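Local structure of bile salt hydrolase/transferase (Clostridium perfringens, 2BJF) at residues H14-N19 against G77-N82; D69-K74 against M282-G287. The protein hydrolyses the amide bond of glycine- and taurine-conjugated bile salts, releasing free bile acids, and also acts as a bile acid amine N-acyltransferase. All coordinates share one frame; numbering follows the deposited sequence. Where two conformers were deposited one is given.

Contacts 1 and 2 lie with their centres about 11 Å apart and join the same two antiparallel β-sheets. Strands 14-22 and 275-283 are neighbours in one sheet, strands 70-72 and 77-82 in the other, so each contact takes one strand from each layer. Along the chain the order is 14-19, 69-74, 77-82, 282-287, and the two pairings interleave. Contact 1, about 2 Å from the centre of the chain, holds part of the bile-acid pocket; contact 2 lies about 13 Å from that centre. A backbone bond from M282 N to F16 O (2.7 Å) and a salt bridge between R18 and D69 connect them, so the inter-sheet core that contains the pocket continues into contact 2.

Contact 1 of 2, residues H14-N19 against G77-N82; sequences HLFGRN and GCAGLN. With DXC ((3alpha,5beta,12alpha)-3,12-dihydroxycholan-24-oic acid), chain B; TAU (2-aminoethanesulfonic acid), chain C.
F16 and R18, two residues apart on strand 14-19, both project onto strand 77-82 but meet it in different ways: a ring that comes obliquely against backbone, with C78 C and A79 N in plane at its edge, and a guanidinium that grips a carbonyl. The strand axes run nearly parallel, 14° apart at 7.4 Å, with no backbone hydrogen bond between them, as expected of strands from two facing sheets. With CG anti to the backbone N (chi1 173°), the F16 ring reaches across to G77 and C78; CE2 is 3.5 Å from C78 N, and CZ is 3.8 Å from A79 CB. G77 brings no side chain, and F16 CD2 approaches to 4.0 Å from G77 CA.

R18 takes a bent course: CG sits between its own backbone N and carbonyl carbon, and further turns at chi2 and chi3 bring the guanidinium up to G80 O. There NH2 donates to G80 O at 2.8 Å with an N-H...O angle of 145°, while NH1 adds a weak bond to the same oxygen. NE donates back to N19 O at 2.9 Å, almost in the guanidinium plane. Held on several sides, the group has little freedom to rotate. Its NH2 also lies 3.0 Å from carboxylate atom O3 of the bound deoxycholate, consistent with R18 being a deoxycholate-binding residue by experiment. L81 CG packs against R18 NH2. At the far end of the strand N82 lies beside both products: its CB is 3.4 Å from O4 of deoxycholate, and in the conformer described its ND2 is placed for a weak bond to taurine O3.

Strand 275-283 flanks 14-19, with M282 and S280 beside F16 and R18. Strand 142-147 borders 77-82, and C78, pointing away from 14-19, packs against helix 105-112.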
# COMPACT_ATOMS: atom_id res chain seq x y z
N HIS A 14 -0.27 -10.59 33.46
CA HIS A 14 -0.98 -9.77 32.49
C HIS A 14 -0.47 -8.34 32.43
O HIS A 14 -0.54 -7.60 33.42
CB HIS A 14 -2.49 -9.83 32.75
CG HIS A 14 -3.08 -11.18 32.52
ND1 HIS A 14 -3.07 -12.17 33.48
CD2 HIS A 14 -3.67 -11.72 31.42
CE1 HIS A 14 -3.64 -13.26 32.99
NE2 HIS A 14 -4.02 -13.01 31.75
N LEU A 15 0.05 -7.97 31.27
CA LEU A 15 0.54 -6.63 31.02
C LEU A 15 -0.50 -5.82 30.27
O LEU A 15 -1.15 -6.32 29.35
CB LEU A 15 1.85 -6.66 30.22
CG LEU A 15 3.03 -7.48 30.73
CD1 LEU A 15 4.16 -7.44 29.71
CD2 LEU A 15 3.53 -7.01 32.09
N PHE A 16 -0.68 -4.57 30.69
CA PHE A 16 -1.60 -3.65 30.03
C PHE A 16 -1.02 -2.24 30.07
O PHE A 16 -0.55 -1.78 31.11
CB PHE A 16 -2.98 -3.69 30.70
CG PHE A 16 -3.93 -2.64 30.19
CD1 PHE A 16 -4.45 -2.73 28.90
CD2 PHE A 16 -4.31 -1.57 31.00
CE1 PHE A 16 -5.33 -1.76 28.42
CE2 PHE A 16 -5.19 -0.60 30.53
CZ PHE A 16 -5.70 -0.70 29.24
N GLY A 17 -1.06 -1.56 28.93
CA GLY A 17 -0.50 -0.21 28.84
C GLY A 17 -0.73 0.45 27.50
O GLY A 17 -1.58 0.01 26.72
N ARG A 18 0.04 1.50 27.23
CA ARG A 18 -0.22 2.34 26.07
C ARG A 18 0.93 3.24 25.65
O ARG A 18 1.79 3.59 26.46
CB ARG A 18 -1.46 3.22 26.34
CG ARG A 18 -1.37 4.11 27.59
CD ARG A 18 -0.83 5.51 27.28
NE ARG A 18 -1.70 6.25 26.36
CZ ARG A 18 -2.84 6.85 26.71
NH1 ARG A 18 -3.27 6.82 27.97
NH2 ARG A 18 -3.55 7.49 25.79
N ASN A 19 0.93 3.59 24.37
CA ASN A 19 1.66 4.75 23.87
C ASN A 19 0.79 5.98 24.07
O ASN A 19 -0.41 5.96 23.76
CB ASN A 19 1.95 4.61 22.37
CG ASN A 19 3.15 3.73 22.07
OD1 ASN A 19 3.94 3.39 22.96
ND2 ASN A 19 3.30 3.37 20.80
N GLY A 77 -7.15 -2.52 35.08
CA GLY A 77 -6.45 -1.44 34.38
C GLY A 77 -7.37 -0.69 33.43
O GLY A 77 -8.31 -1.26 32.89
N CYS A 78 -7.09 0.60 33.25
CA CYS A 78 -7.86 1.43 32.32
C CYS A 78 -6.99 2.49 31.67
O CYS A 78 -6.14 3.09 32.34
CB CYS A 78 -9.05 2.08 33.03
SG CYS A 78 -10.16 3.01 31.93
N ALA A 79 -7.19 2.70 30.37
CA ALA A 79 -6.47 3.73 29.63
C ALA A 79 -7.44 4.55 28.79
O ALA A 79 -8.33 4.00 28.14
CB ALA A 79 -5.40 3.10 28.74
N GLY A 80 -7.26 5.87 28.82
CA GLY A 80 -8.03 6.80 28.00
C GLY A 80 -7.24 7.22 26.78
O GLY A 80 -6.12 7.73 26.91
N LEU A 81 -7.81 7.00 25.60
CA LEU A 81 -7.15 7.28 24.33
C LEU A 81 -7.99 8.27 23.53
O LEU A 81 -9.22 8.28 23.66
CB LEU A 81 -6.94 5.99 23.53
CG LEU A 81 -5.91 4.95 23.99
CD1 LEU A 81 -6.36 4.18 25.23
CD2 LEU A 81 -5.59 3.98 22.87
N ASN A 82 -7.33 9.09 22.71
CA ASN A 82 -8.02 10.10 21.90
C ASN A 82 -9.07 9.48 20.98
O ASN A 82 -8.87 8.40 20.42
CB ASN A 82 -7.01 10.92 21.08
CG ASN A 82 -7.64 12.13 20.41
OD1 ASN A 82 -8.52 12.79 20.97
ND2 ASN A 82 -7.18 12.44 19.21
C1 DXC B . -8.20 20.52 29.12
C2 DXC B . -9.09 19.41 29.68
C3 DXC B . -8.70 18.97 31.10
C4 DXC B . -7.21 18.62 31.25
C5 DXC B . -6.36 19.74 30.66
C6 DXC B . -6.73 20.12 29.23
C7 DXC B . -9.63 17.83 31.55
C8 DXC B . -9.31 16.48 30.92
C9 DXC B . -7.82 16.11 30.95
C10 DXC B . -6.91 17.28 30.53
C11 DXC B . -7.52 14.95 30.00
C12 DXC B . -6.07 14.47 30.01
C13 DXC B . -5.14 15.64 29.65
C14 DXC B . -5.42 16.87 30.52
C15 DXC B . -8.39 13.69 30.05
C16 DXC B . -7.53 12.66 29.31
C17 DXC B . -6.19 13.34 28.97
C18 DXC B . -6.85 18.52 32.74
C19 DXC B . -5.05 12.33 28.77
O1 DXC B . -5.24 15.99 28.26
O2 DXC B . -8.52 20.74 27.74
C20 DXC B . -5.66 13.91 31.38
C21 DXC B . -5.29 11.43 27.56
C22 DXC B . -5.40 12.21 26.24
C23 DXC B . -5.09 11.36 25.03
O3 DXC B . -4.62 10.21 25.18
O4 DXC B . -5.30 11.86 23.91
C24 DXC B . -3.65 12.95 28.67
C1 TAU C . -6.26 13.62 15.63
C2 TAU C . -5.44 13.28 16.52
N1 TAU C . -7.01 14.23 14.84
S TAU C . -5.23 11.76 16.88
O1 TAU C . -6.52 11.04 16.84
O2 TAU C . -4.29 11.14 15.92
O3 TAU C . -4.66 11.67 18.24

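Contact 2 of 2, residues D69-K74 against M282-G287; sequences DGMNEK and MCLEKG
The side chains of M71 and M282 lie alongside each other, running opposite ways, and the sulfur of each rests against the partner's chain: an interlock of two thioethers with no direct hydrogen bond between 69-74 and 282-287. M282 SD lies almost equally far from G70 C (3.3 Å) and G70 O (3.4 Å), so it meets that peptide carbonyl broadside. In return M71 SD is 3.8 Å from M282 CB. M71 leaves its backbone with CG between N and the carbonyl carbon (chi1 63°), runs straight at chi2 and bends at chi3 (148°) to put CE 3.4 Å from G287 C. L284 closes one flank, its CD2 branch 4.0 Å from M71 CB.

Polar links here run through solvent. One water is hydrogen-bonded to both N72 O and L284 O, at 2.8 Å from each, bridging the backbones beside the methionines; a second spans E73 O and E285 O more loosely. N72 OD1 accepts from K74 N, an Asx turn that shapes the chain after strand 70-72. Across this contact D69 barely brushes M282, its OD2 4.2 Å from M282 CE; OD1 bonds Y278 OH, while OD2 bonds Y289 OH and S280 OG.

On the other side, G287 N bonds C283 O, and residues 284-286 have helix-like backbone angles without the regular bonds before G287 turns to positive phi (69°). This four-residue loop joins strands 275-283 and 288-293 as a β-hairpin. The methionine pair forms one apolar patch between the two antiparallel sheets, consistent with the αββα sandwich of N-terminal nucleophile hydrolases.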
# COMPACT_ATOMS: atom_id res chain seq x y z
N ASP A 69 -3.91 6.96 32.14
CA ASP A 69 -3.95 5.50 32.24
C ASP A 69 -3.50 5.09 33.63
O ASP A 69 -2.70 5.77 34.27
CB ASP A 69 -3.10 4.81 31.17
CG ASP A 69 -1.69 5.37 31.09
OD1 ASP A 69 -1.50 6.40 30.41
OD2 ASP A 69 -0.77 4.77 31.69
N GLY A 70 -4.03 3.96 34.11
CA GLY A 70 -3.69 3.48 35.44
C GLY A 70 -4.29 2.14 35.78
O GLY A 70 -4.96 1.51 34.95
N MET A 71 -4.05 1.69 37.00
CA MET A 71 -4.61 0.45 37.51
C MET A 71 -4.97 0.60 38.98
O MET A 71 -4.56 1.56 39.63
CB MET A 71 -3.61 -0.70 37.34
CG MET A 71 -2.33 -0.51 38.13
SD MET A 71 -1.14 -1.84 37.91
CE MET A 71 0.35 -0.88 38.11
N ASN A 72 -5.73 -0.36 39.49
CA ASN A 72 -5.96 -0.44 40.93
C ASN A 72 -5.29 -1.66 41.57
O ASN A 72 -4.69 -2.49 40.88
CB ASN A 72 -7.46 -0.33 41.28
CG ASN A 72 -8.28 -1.53 40.82
OD1 ASN A 72 -7.77 -2.64 40.67
ND2 ASN A 72 -9.56 -1.29 40.60
N GLU A 73 -5.40 -1.75 42.89
CA GLU A 73 -4.78 -2.83 43.68
C GLU A 73 -5.33 -4.23 43.38
O GLU A 73 -4.73 -5.23 43.78
CB GLU A 73 -4.96 -2.53 45.17
CG GLU A 73 -6.41 -2.34 45.58
CD GLU A 73 -6.58 -2.25 47.08
OE1 GLU A 73 -6.43 -3.29 47.76
OE2 GLU A 73 -6.88 -1.15 47.57
N LYS A 74 -6.46 -4.29 42.69
CA LYS A 74 -7.13 -5.56 42.38
C LYS A 74 -6.72 -6.11 41.02
O LYS A 74 -7.13 -7.22 40.64
CB LYS A 74 -8.65 -5.41 42.46
CG LYS A 74 -9.19 -4.86 43.79
CD LYS A 74 -8.77 -5.69 45.00
CE LYS A 74 -9.51 -7.02 45.07
NZ LYS A 74 -9.17 -7.76 46.32
N MET A 282 1.72 -1.78 32.57
CA MET A 282 1.34 -2.15 33.93
C MET A 282 1.29 -3.66 34.07
O MET A 282 0.61 -4.34 33.29
CB MET A 282 -0.03 -1.56 34.28
CG MET A 282 -0.04 -0.04 34.37
SD MET A 282 -1.70 0.66 34.35
CE MET A 282 -1.96 0.88 32.59
N CYS A 283 2.03 -4.20 35.04
CA CYS A 283 1.88 -5.60 35.40
C CYS A 283 0.76 -5.68 36.42
O CYS A 283 0.95 -5.36 37.60
CB CYS A 283 3.18 -6.18 35.95
SG CYS A 283 3.02 -7.94 36.33
N LEU A 284 -0.41 -6.09 35.95
CA LEU A 284 -1.64 -5.99 36.73
C LEU A 284 -1.65 -6.80 38.03
O LEU A 284 -2.12 -6.31 39.06
CB LEU A 284 -2.86 -6.33 35.85
CG LEU A 284 -3.11 -5.42 34.64
CD1 LEU A 284 -4.18 -6.01 33.74
CD2 LEU A 284 -3.47 -4.00 35.05
N GLU A 285 -1.12 -8.02 37.99
CA GLU A 285 -1.03 -8.87 39.19
C GLU A 285 -0.13 -8.27 40.27
O GLU A 285 -0.46 -8.32 41.46
CB GLU A 285 -0.52 -10.28 38.84
CG GLU A 285 -1.56 -11.20 38.20
CD GLU A 285 -1.64 -11.07 36.69
OE1 GLU A 285 -0.99 -10.17 36.11
OE2 GLU A 285 -2.35 -11.89 36.07
N LYS A 286 0.99 -7.69 39.83
CA LYS A 286 2.03 -7.21 40.74
C LYS A 286 1.82 -5.76 41.19
O LYS A 286 2.42 -5.32 42.17
CB LYS A 286 3.41 -7.37 40.10
CG LYS A 286 3.84 -8.82 39.90
CD LYS A 286 5.10 -8.94 39.04
CE LYS A 286 6.37 -8.69 39.83
NZ LYS A 286 7.57 -8.72 38.94
N GLY A 287 0.98 -5.03 40.46
CA GLY A 287 0.71 -3.63 40.77
C GLY A 287 1.89 -2.71 40.50
O GLY A 287 2.06 -1.68 41.16
O HOH W 1 -2.53 -4.30 40.92
O HOH W 2 -1.51 -5.48 43.16